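Local coordinates for protein catalase-3 (Neurospora crassa, PDB 4AJ9) that breaks hydrogen peroxide down to oxygen and water with the help of a bound heme, and so probably protects the cell from peroxide damage, at residues 324-329 against 356-360; 361-367 against 383-389; 213-219 against 335-341. One frame throughout, in Å; residues are numbered along the deposited sequence.

Interaction 1: residues 324-329 against 356-360. With HEM (protoporphyrin IX containing Fe), chain Y.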
# COMPACT_ATOMS: atom_id res chain seq x y z
N GLU C 324 -4.89 17.96 -3.90
CA GLU C 324 -5.00 16.79 -3.02
C GLU C 324 -3.66 16.10 -2.78
O GLU C 324 -3.35 15.70 -1.66
CB GLU C 324 -6.03 15.78 -3.55
CG GLU C 324 -6.33 14.65 -2.56
CD GLU C 324 -7.07 15.13 -1.32
OE1 GLU C 324 -7.65 16.24 -1.37
OE2 GLU C 324 -7.08 14.40 -0.29
N GLN C 325 -2.86 15.96 -3.84
CA GLN C 325 -1.60 15.24 -3.76
C GLN C 325 -0.44 16.04 -3.15
O GLN C 325 0.52 15.44 -2.68
CB GLN C 325 -1.18 14.68 -5.12
CG GLN C 325 -2.00 13.49 -5.58
CD GLN C 325 -1.35 12.70 -6.73
OE1 GLN C 325 -1.25 11.47 -6.67
NE2 GLN C 325 -0.93 13.40 -7.77
N ILE C 326 -0.49 17.36 -3.16
CA ILE C 326 0.64 18.11 -2.62
C ILE C 326 0.92 17.73 -1.15
O ILE C 326 -0.01 17.58 -0.36
CB ILE C 326 0.50 19.64 -2.78
CG1 ILE C 326 1.87 20.32 -2.59
CG2 ILE C 326 -0.59 20.19 -1.83
CD1 ILE C 326 1.89 21.84 -2.92
N SER C 327 2.20 17.56 -0.83
CA SER C 327 2.62 17.04 0.47
C SER C 327 3.52 18.05 1.17
O SER C 327 4.72 18.11 0.87
CB SER C 327 3.43 15.75 0.26
OG SER C 327 2.66 14.73 -0.34
N PHE C 328 2.95 18.84 2.07
CA PHE C 328 3.74 19.86 2.79
C PHE C 328 4.53 19.22 3.92
O PHE C 328 4.13 18.18 4.45
CB PHE C 328 2.83 20.95 3.36
CG PHE C 328 2.23 21.86 2.32
CD1 PHE C 328 2.92 22.98 1.86
CD2 PHE C 328 0.94 21.63 1.84
CE1 PHE C 328 2.36 23.82 0.92
CE2 PHE C 328 0.38 22.48 0.89
CZ PHE C 328 1.09 23.57 0.44
N GLN C 329 5.64 19.85 4.29
CA GLN C 329 6.47 19.41 5.41
C GLN C 329 7.22 20.59 6.02
O GLN C 329 7.91 21.32 5.30
CB GLN C 329 7.52 18.40 4.97
CG GLN C 329 7.04 17.05 4.46
CD GLN C 329 8.23 16.13 4.23
OE1 GLN C 329 9.09 16.01 5.09
NE2 GLN C 329 8.30 15.50 3.06
N GLN C 356 3.40 10.95 4.85
CA GLN C 356 3.35 10.88 3.38
C GLN C 356 3.36 9.43 2.91
O GLN C 356 2.80 9.10 1.87
CB GLN C 356 4.53 11.62 2.75
CG GLN C 356 4.61 13.10 3.14
CD GLN C 356 3.28 13.81 3.04
OE1 GLN C 356 2.45 13.46 2.19
NE2 GLN C 356 3.06 14.80 3.91
N LEU C 357 4.04 8.57 3.67
CA LEU C 357 4.07 7.15 3.37
C LEU C 357 2.66 6.56 3.42
O LEU C 357 2.33 5.66 2.65
CB LEU C 357 4.97 6.41 4.35
CG LEU C 357 6.45 6.76 4.34
CD1 LEU C 357 7.15 6.16 5.56
CD2 LEU C 357 7.11 6.32 3.03
N ASN C 358 1.83 7.07 4.32
CA ASN C 358 0.45 6.60 4.38
C ASN C 358 -0.39 7.15 3.23
O ASN C 358 -1.06 6.40 2.52
CB ASN C 358 -0.23 6.99 5.71
CG ASN C 358 -1.57 6.30 5.89
OD1 ASN C 358 -1.63 5.08 5.98
ND2 ASN C 358 -2.66 7.09 5.95
N ARG C 359 -0.34 8.46 3.05
CA ARG C 359 -1.16 9.09 2.04
C ARG C 359 -0.77 8.64 0.63
O ARG C 359 -1.64 8.39 -0.21
CB ARG C 359 -1.08 10.61 2.16
CG ARG C 359 -2.24 11.34 1.53
CD ARG C 359 -2.67 12.50 2.41
NE ARG C 359 -1.70 13.60 2.39
CZ ARG C 359 -1.49 14.40 1.35
NH1 ARG C 359 -2.16 14.22 0.22
NH2 ARG C 359 -0.59 15.37 1.43
N HIS C 360 0.53 8.54 0.37
CA HIS C 360 1.01 8.22 -0.97
C HIS C 360 1.43 6.76 -1.17
O HIS C 360 1.83 6.38 -2.28
CB HIS C 360 2.14 9.17 -1.39
CG HIS C 360 1.68 10.59 -1.57
ND1 HIS C 360 0.90 10.99 -2.64
CD2 HIS C 360 1.88 11.70 -0.82
CE1 HIS C 360 0.65 12.28 -2.54
NE2 HIS C 360 1.23 12.74 -1.45
CHA HEM Y . -1.24 18.89 8.27
CHB HEM Y . -0.39 23.20 10.35
CHC HEM Y . 0.93 20.93 14.42
CHD HEM Y . 0.94 16.70 12.06
C1A HEM Y . -1.17 20.25 8.48
C2A HEM Y . -1.57 21.30 7.54
C3A HEM Y . -1.35 22.49 8.13
C4A HEM Y . -0.79 22.24 9.44
CMA HEM Y . -1.61 23.89 7.53
CAA HEM Y . -2.19 21.05 6.14
CBA HEM Y . -1.15 21.19 5.03
CGA HEM Y . -1.85 21.04 3.70
O1A HEM Y . -1.67 20.00 3.03
O2A HEM Y . -2.61 21.97 3.32
C1B HEM Y . 0.10 22.96 11.62
C2B HEM Y . 0.61 23.97 12.54
C3B HEM Y . 0.96 23.34 13.68
C4B HEM Y . 0.70 21.93 13.50
CMB HEM Y . 0.68 25.47 12.19
CAB HEM Y . 1.59 23.94 14.96
CBB HEM Y . 2.31 25.06 14.91
C1C HEM Y . 1.13 19.61 14.10
C2C HEM Y . 1.80 18.62 14.93
C3C HEM Y . 1.77 17.46 14.27
C4C HEM Y . 1.13 17.68 12.99
CMC HEM Y . 2.38 18.87 16.33
CAC HEM Y . 2.37 16.11 14.67
CBC HEM Y . 3.49 16.08 15.39
C1D HEM Y . 0.35 16.88 10.84
C2D HEM Y . 0.15 15.82 9.88
C3D HEM Y . -0.53 16.50 8.70
C4D HEM Y . -0.66 17.90 9.06
CMD HEM Y . 0.55 14.34 10.04
CAD HEM Y . -0.96 15.84 7.38
CBD HEM Y . 0.16 16.10 6.37
CGD HEM Y . -0.15 15.37 5.09
O1D HEM Y . 0.41 15.77 4.04
O2D HEM Y . -0.96 14.42 5.12
NA HEM Y . -0.70 20.87 9.62
NB HEM Y . 0.18 21.74 12.24
NC HEM Y . 0.74 19.00 12.93
ND HEM Y . -0.13 18.08 10.33
FE HEM Y . 0.11 19.96 11.23
O HOH W 1 -4.91 13.04 0.38
O HOH W 2 -0.89 9.75 -4.58
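R359 NH2, in the conformer described (a second is modelled), is gripped from two sides: it donates to I326 O at 2.9 Å and to the heme propionate oxygen O1D at 2.8 Å. Both bonds are fairly straight, and I326 O lies in the guanidinium plane although the nitrogen stands above the plane of that carbonyl. The neighbouring NE takes the other oxygen of the same propionate, O2D, so the carboxylate meets one edge of the guanidinium through two bonds. NH1 turns to E324 O in a weak, bent bond and also gives to a water held by E324 OE2. Bends at chi2 and chi3 (140° and 71°) fold the chain of R359 so that its flat end reaches both the loop 324-329 and the heme.

Beside it, S327 OG, the second polar node, donates to Q356 OE1 at 2.8 Å, coming from well above the amide plane, while H360 NE2 gives it a weak bond. The same amide of Q356 sends NE2 to heme O1D (2.8 Å), so O1D is held by both Q356 and R359. A leucine in place of Q356 would probably leave S327 OG without its acceptor and propionate O1D with one donor fewer. On the far side of the loop, the F328 ring turns its edge to O1A of the other propionate.

R102 and R62 also bond the heme, so the propionate charge is likely to be partly compensated. Helix 343-360, carrying the probable iron ligand Y352, is bonded directly to the loop and holds one propionate with the same side chains.

Interaction 2: residues 361-367 against 383-389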
# COMPACT_ATOMS: atom_id res chain seq x y z
N ARG C 361 1.35 5.96 -0.12
CA ARG C 361 1.70 4.54 -0.21
C ARG C 361 3.03 4.24 -0.91
O ARG C 361 3.11 3.33 -1.73
CB ARG C 361 0.58 3.76 -0.91
CG ARG C 361 -0.56 3.34 -0.00
CD ARG C 361 -1.41 4.53 0.44
NE ARG C 361 -2.31 4.18 1.54
CZ ARG C 361 -1.90 3.76 2.73
NH1 ARG C 361 -0.61 3.64 2.99
NH2 ARG C 361 -2.79 3.47 3.67
N GLY C 362 4.07 4.98 -0.56
CA GLY C 362 5.34 4.83 -1.23
C GLY C 362 6.25 5.98 -0.87
O GLY C 362 5.80 7.02 -0.40
N PRO C 363 7.56 5.80 -1.08
CA PRO C 363 8.60 6.74 -0.67
C PRO C 363 8.96 7.74 -1.75
O PRO C 363 9.80 8.60 -1.51
CB PRO C 363 9.79 5.80 -0.42
CG PRO C 363 9.61 4.77 -1.47
CD PRO C 363 8.13 4.55 -1.60
N ASN C 364 8.33 7.65 -2.93
CA ASN C 364 8.69 8.53 -4.04
C ASN C 364 7.72 9.70 -4.28
O ASN C 364 7.69 10.25 -5.38
CB ASN C 364 8.90 7.71 -5.32
CG ASN C 364 10.22 6.96 -5.29
OD1 ASN C 364 11.27 7.55 -5.04
ND2 ASN C 364 10.18 5.64 -5.51
N PHE C 365 6.97 10.07 -3.26
CA PHE C 365 5.99 11.15 -3.39
C PHE C 365 6.63 12.48 -3.77
O PHE C 365 5.95 13.36 -4.32
CB PHE C 365 5.19 11.30 -2.08
CG PHE C 365 6.05 11.38 -0.87
CD1 PHE C 365 6.56 12.59 -0.45
CD2 PHE C 365 6.40 10.22 -0.18
CE1 PHE C 365 7.39 12.66 0.66
CE2 PHE C 365 7.22 10.28 0.92
CZ PHE C 365 7.72 11.50 1.34
N GLU C 366 7.93 12.66 -3.51
CA GLU C 366 8.55 13.93 -3.91
C GLU C 366 8.72 14.02 -5.43
O GLU C 366 9.03 15.08 -5.96
CB GLU C 366 9.90 14.19 -3.21
CG GLU C 366 9.86 14.19 -1.67
CD GLU C 366 9.26 15.46 -1.06
OE1 GLU C 366 8.23 15.97 -1.56
OE2 GLU C 366 9.82 15.96 -0.07
N GLN C 367 8.50 12.90 -6.12
CA GLN C 367 8.59 12.86 -7.57
C GLN C 367 7.30 13.29 -8.28
O GLN C 367 7.31 13.55 -9.49
CB GLN C 367 9.04 11.47 -8.05
CG GLN C 367 10.40 11.05 -7.51
CD GLN C 367 10.91 9.76 -8.14
OE1 GLN C 367 10.13 8.91 -8.56
NE2 GLN C 367 12.23 9.63 -8.21
N ASP C 383 15.27 3.16 -6.42
CA ASP C 383 14.17 2.21 -6.31
C ASP C 383 12.99 2.79 -5.51
O ASP C 383 12.70 3.99 -5.57
CB ASP C 383 14.63 0.89 -5.67
CG ASP C 383 15.87 0.30 -6.34
OD1 ASP C 383 16.34 0.84 -7.37
OD2 ASP C 383 16.35 -0.74 -5.84
N GLY C 384 12.32 1.92 -4.76
CA GLY C 384 11.10 2.32 -4.07
C GLY C 384 9.90 2.33 -5.00
O GLY C 384 10.03 2.55 -6.21
N GLN C 385 8.72 2.08 -4.44
CA GLN C 385 7.48 2.01 -5.21
C GLN C 385 7.33 3.23 -6.12
O GLN C 385 7.55 4.37 -5.70
CB GLN C 385 6.27 1.92 -4.27
CG GLN C 385 5.07 1.15 -4.83
CD GLN C 385 5.33 -0.35 -4.99
OE1 GLN C 385 5.13 -1.13 -4.06
NE2 GLN C 385 5.78 -0.74 -6.17
N GLY C 386 6.98 2.99 -7.37
CA GLY C 386 6.62 4.08 -8.26
C GLY C 386 7.79 4.89 -8.79
O GLY C 386 7.59 5.97 -9.34
N GLN C 387 9.02 4.37 -8.64
CA GLN C 387 10.22 5.09 -9.08
C GLN C 387 10.02 5.65 -10.49
O GLN C 387 9.84 4.90 -11.44
CB GLN C 387 11.46 4.18 -9.03
CG GLN C 387 12.73 4.83 -9.62
CD GLN C 387 13.13 6.12 -8.88
OE1 GLN C 387 13.15 7.21 -9.47
NE2 GLN C 387 13.43 6.00 -7.59
N ALA C 388 10.05 6.97 -10.64
CA ALA C 388 9.69 7.56 -11.92
C ALA C 388 10.87 7.97 -12.79
O ALA C 388 10.69 8.44 -13.92
CB ALA C 388 8.74 8.76 -11.72
N TRP C 389 12.08 7.81 -12.27
CA TRP C 389 13.27 8.20 -13.02
C TRP C 389 14.11 6.98 -13.36
O TRP C 389 13.89 5.90 -12.82
CB TRP C 389 14.12 9.19 -12.22
CG TRP C 389 13.37 10.37 -11.72
CD1 TRP C 389 12.17 10.85 -12.19
CD2 TRP C 389 13.75 11.24 -10.64
NE1 TRP C 389 11.78 11.95 -11.46
CE2 TRP C 389 12.74 12.22 -10.51
CE3 TRP C 389 14.85 11.28 -9.78
CZ2 TRP C 389 12.79 13.23 -9.55
CZ3 TRP C 389 14.91 12.29 -8.82
CH2 TRP C 389 13.87 13.25 -8.71
O HOH W 3 6.16 6.16 -4.03
O HOH W 4 8.97 13.03 -11.77
O HOH W 5 7.39 8.61 -8.50
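Q367 reaches across to 387-389 with a nearly straight side chain. Its CB points toward the opposite segment, and with CG anti to the carbonyl carbon and chi2 at -172° the amide is carried out over one face of the W389 indole. Q367 CG makes a CH-pi contact with the six-membered ring of W389, 4.2 Å from its centroid. Next along, Q367 CD lies 3.6 Å from Q387 OE1. Further on, Q367 NE2 lies over the middle of the same indole face, 3.3 Å from W389 CD2, with the amide and ring planes 33° apart. That nitrogen keeps a conventional acceptor as well: Q367 NE2 donates to Q387 OE1 at 2.9 Å, almost straight and in its own amide plane. Q367 OE1, the other branch, accepts from A388 N at 2.8 Å and from a water that also donates to G386 O.

Q387 OE1 is shared, because W389 N donates to it on a lone pair; the amide of Q387 is fixed at its other end too, where NE2 gives to D383 O.

N364 does similar work on the turn G384-Q387, a type II beta turn. N364 ND2 points one hydrogen at D383 O (3.0 Å) and the other at Q385 O (2.9 Å), both acceptors lying in the amide plane. OD1 goes instead to H53 of the second subunit. P363 CG packs against G384 CA at 3.9 Å.

Main-chain oxygens and N-H groups of a segment without regular secondary structure are thus paired by three side-chain amides, N364, Q367 and Q387. Such a network probably holds the turn in one shape at a subunit boundary, where Q385 NE2 bonds to R359 O of the second subunit.

Interaction 3: residues 213-219 against 335-341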
# COMPACT_ATOMS: atom_id res chain seq x y z
N THR C 213 8.77 29.91 16.59
CA THR C 213 10.01 30.62 16.36
C THR C 213 10.92 29.70 15.54
O THR C 213 11.11 28.54 15.89
CB THR C 213 10.70 30.97 17.69
OG1 THR C 213 9.74 31.59 18.56
CG2 THR C 213 11.89 31.93 17.45
N PHE C 214 11.43 30.23 14.44
CA PHE C 214 12.47 29.57 13.65
C PHE C 214 13.73 30.40 13.77
O PHE C 214 13.80 31.33 14.59
CB PHE C 214 12.04 29.43 12.19
CG PHE C 214 10.93 28.43 11.98
CD1 PHE C 214 9.60 28.81 12.14
CD2 PHE C 214 11.21 27.12 11.62
CE1 PHE C 214 8.58 27.90 11.94
CE2 PHE C 214 10.19 26.19 11.42
CZ PHE C 214 8.87 26.59 11.59
N ARG C 215 14.75 30.07 12.98
CA ARG C 215 15.96 30.89 12.92
C ARG C 215 16.27 31.29 11.48
O ARG C 215 16.20 30.47 10.56
CB ARG C 215 17.16 30.13 13.50
CG ARG C 215 17.14 30.02 15.02
CD ARG C 215 18.28 29.13 15.54
NE ARG C 215 18.52 29.40 16.96
CZ ARG C 215 18.25 28.55 17.94
NH1 ARG C 215 17.75 27.35 17.67
NH2 ARG C 215 18.49 28.91 19.20
N LEU C 216 16.64 32.56 11.31
CA LEU C 216 17.27 32.99 10.06
C LEU C 216 18.76 32.96 10.30
O LEU C 216 19.23 33.36 11.37
CB LEU C 216 16.81 34.39 9.65
CG LEU C 216 15.33 34.55 9.32
CD1 LEU C 216 15.06 35.97 8.81
CD2 LEU C 216 14.90 33.51 8.28
N VAL C 217 19.51 32.46 9.32
CA VAL C 217 20.95 32.26 9.46
C VAL C 217 21.66 32.83 8.25
O VAL C 217 21.30 32.53 7.11
CB VAL C 217 21.29 30.76 9.60
CG1 VAL C 217 22.79 30.57 9.86
CG2 VAL C 217 20.46 30.14 10.71
N THR C 218 22.63 33.71 8.49
CA THR C 218 23.38 34.32 7.39
C THR C 218 24.52 33.40 6.96
O THR C 218 24.82 32.42 7.64
CB THR C 218 23.98 35.68 7.80
OG1 THR C 218 24.84 35.50 8.93
CG2 THR C 218 22.90 36.68 8.16
N GLU C 219 25.18 33.75 5.85
CA GLU C 219 26.30 32.95 5.33
C GLU C 219 27.37 32.64 6.37
O GLU C 219 27.94 31.55 6.38
CB GLU C 219 26.97 33.67 4.16
CG GLU C 219 26.06 34.06 3.02
CD GLU C 219 25.41 32.87 2.34
OE1 GLU C 219 25.80 31.72 2.65
OE2 GLU C 219 24.52 33.09 1.49
N ARG C 335 18.96 26.25 3.07
CA ARG C 335 20.07 27.05 3.57
C ARG C 335 19.60 28.46 3.88
O ARG C 335 18.94 29.09 3.05
CB ARG C 335 21.18 27.13 2.51
CG ARG C 335 22.41 27.91 2.96
CD ARG C 335 23.44 27.98 1.83
NE ARG C 335 24.56 28.87 2.14
CZ ARG C 335 25.75 28.46 2.57
NH1 ARG C 335 25.99 27.16 2.75
NH2 ARG C 335 26.71 29.34 2.81
N GLY C 336 19.94 28.96 5.06
CA GLY C 336 19.50 30.28 5.48
C GLY C 336 18.41 30.25 6.54
O GLY C 336 18.09 31.28 7.14
N VAL C 337 17.83 29.08 6.78
CA VAL C 337 16.79 28.93 7.77
C VAL C 337 17.15 27.72 8.64
O VAL C 337 17.76 26.77 8.14
CB VAL C 337 15.41 28.67 7.10
CG1 VAL C 337 14.30 28.57 8.13
CG2 VAL C 337 15.10 29.77 6.08
N ASP C 338 16.80 27.77 9.92
CA ASP C 338 17.02 26.65 10.84
C ASP C 338 15.85 26.47 11.80
O ASP C 338 15.00 27.35 11.93
CB ASP C 338 18.32 26.84 11.63
CG ASP C 338 18.85 25.53 12.23
OD1 ASP C 338 18.34 24.46 11.86
OD2 ASP C 338 19.79 25.58 13.06
N PHE C 339 15.83 25.32 12.49
CA PHE C 339 14.79 25.02 13.46
C PHE C 339 15.12 25.62 14.81
O PHE C 339 16.25 26.06 15.04
CB PHE C 339 14.64 23.50 13.62
CG PHE C 339 14.43 22.78 12.33
CD1 PHE C 339 13.26 22.96 11.60
CD2 PHE C 339 15.40 21.93 11.82
CE1 PHE C 339 13.07 22.30 10.39
CE2 PHE C 339 15.21 21.26 10.61
CZ PHE C 339 14.04 21.45 9.90
N THR C 340 14.14 25.63 15.71
CA THR C 340 14.44 25.84 17.11
C THR C 340 13.98 24.65 17.92
O THR C 340 13.31 23.73 17.41
CB THR C 340 13.77 27.09 17.70
OG1 THR C 340 12.35 26.91 17.73
CG2 THR C 340 14.14 28.36 16.90
N GLU C 341 14.32 24.69 19.20
CA GLU C 341 14.05 23.62 20.13
C GLU C 341 12.61 23.66 20.66
O GLU C 341 12.34 23.18 21.76
CB GLU C 341 15.04 23.69 21.29
CG GLU C 341 16.48 23.35 20.90
CD GLU C 341 17.22 24.49 20.22
OE1 GLU C 341 16.62 25.55 19.94
OE2 GLU C 341 18.44 24.34 19.97
O HOH W 6 17.31 27.71 21.66
O HOH W 7 29.47 30.73 4.08
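R215 and D338 form the central antiparallel hydrogen-bonded pair: R215 N donates to D338 O at 2.9 Å, and D338 N returns a bond to R215 O at 2.8 Å. One step along, V217 N gives to G336 O, which also accepts from T85. The intervening L216 and V337 make a non-hydrogen-bonded pair, with L216 CD2 against V337 CG2; there R215 O and G336 O receive CA-H contacts from V337 and L216.

Past the strand 337-338, T340 OG1 donates to T213 O at 2.8 Å, but T340 N is buried with no partner in the model. The hydroxyl's chi1 of 67° sets it between the backbone N and carbonyl carbon, which turns CG2 over a face of the R215 guanidinium.

R215 is satisfied at all three nitrogens. R215 NH1 reaches F339 O on a lone pair (3.3 Å) and E341 OE1 on the syn side (3.1 Å), the latter a salt bridge with guanidinium and carboxylate planes almost perpendicular. NE pairs with E280, while NH2 and E341 OE1 share a water. R424 in turn bridges E341 OE2 and D338 OD2, so the acids on this side each have a cationic partner; D338 OD2 also bonds T421 OG1.

At the other end R335 NH2 meets E219 OE1 at 2.6 Å, the two flat groups nearly coplanar, with a weak second bond from NE. E219 OE2 is taken by R416.

Short strand 337-338 thus adds an antiparallel edge to strand 214-217, which pairs on its other side with strand 223-232. It extends the large curled antiparallel sheet, which contains the beta-barrel typical of the catalase heme domain.

Interactions 1 and 2 follow directly along the chain and touch, their centres about 12 Å apart: F365 packs on both Q356 and H360, its ring atom CZ 3.5 Å from Q356 CB and its CB against the H360 ring. Helix 343-360 thus leads from the heme propionates into the loop of interaction 2, which lies away from the annotated sites, the R361 side chain about 11 Å from a heme. Interaction 3 lies about 25 Å from interaction 1 between centres without touching it, though strand 337-338 is followed, after a short link, by the same helix. Its F214 side chain still comes within about 7 Å of a heme. All three contacts reach the second subunit.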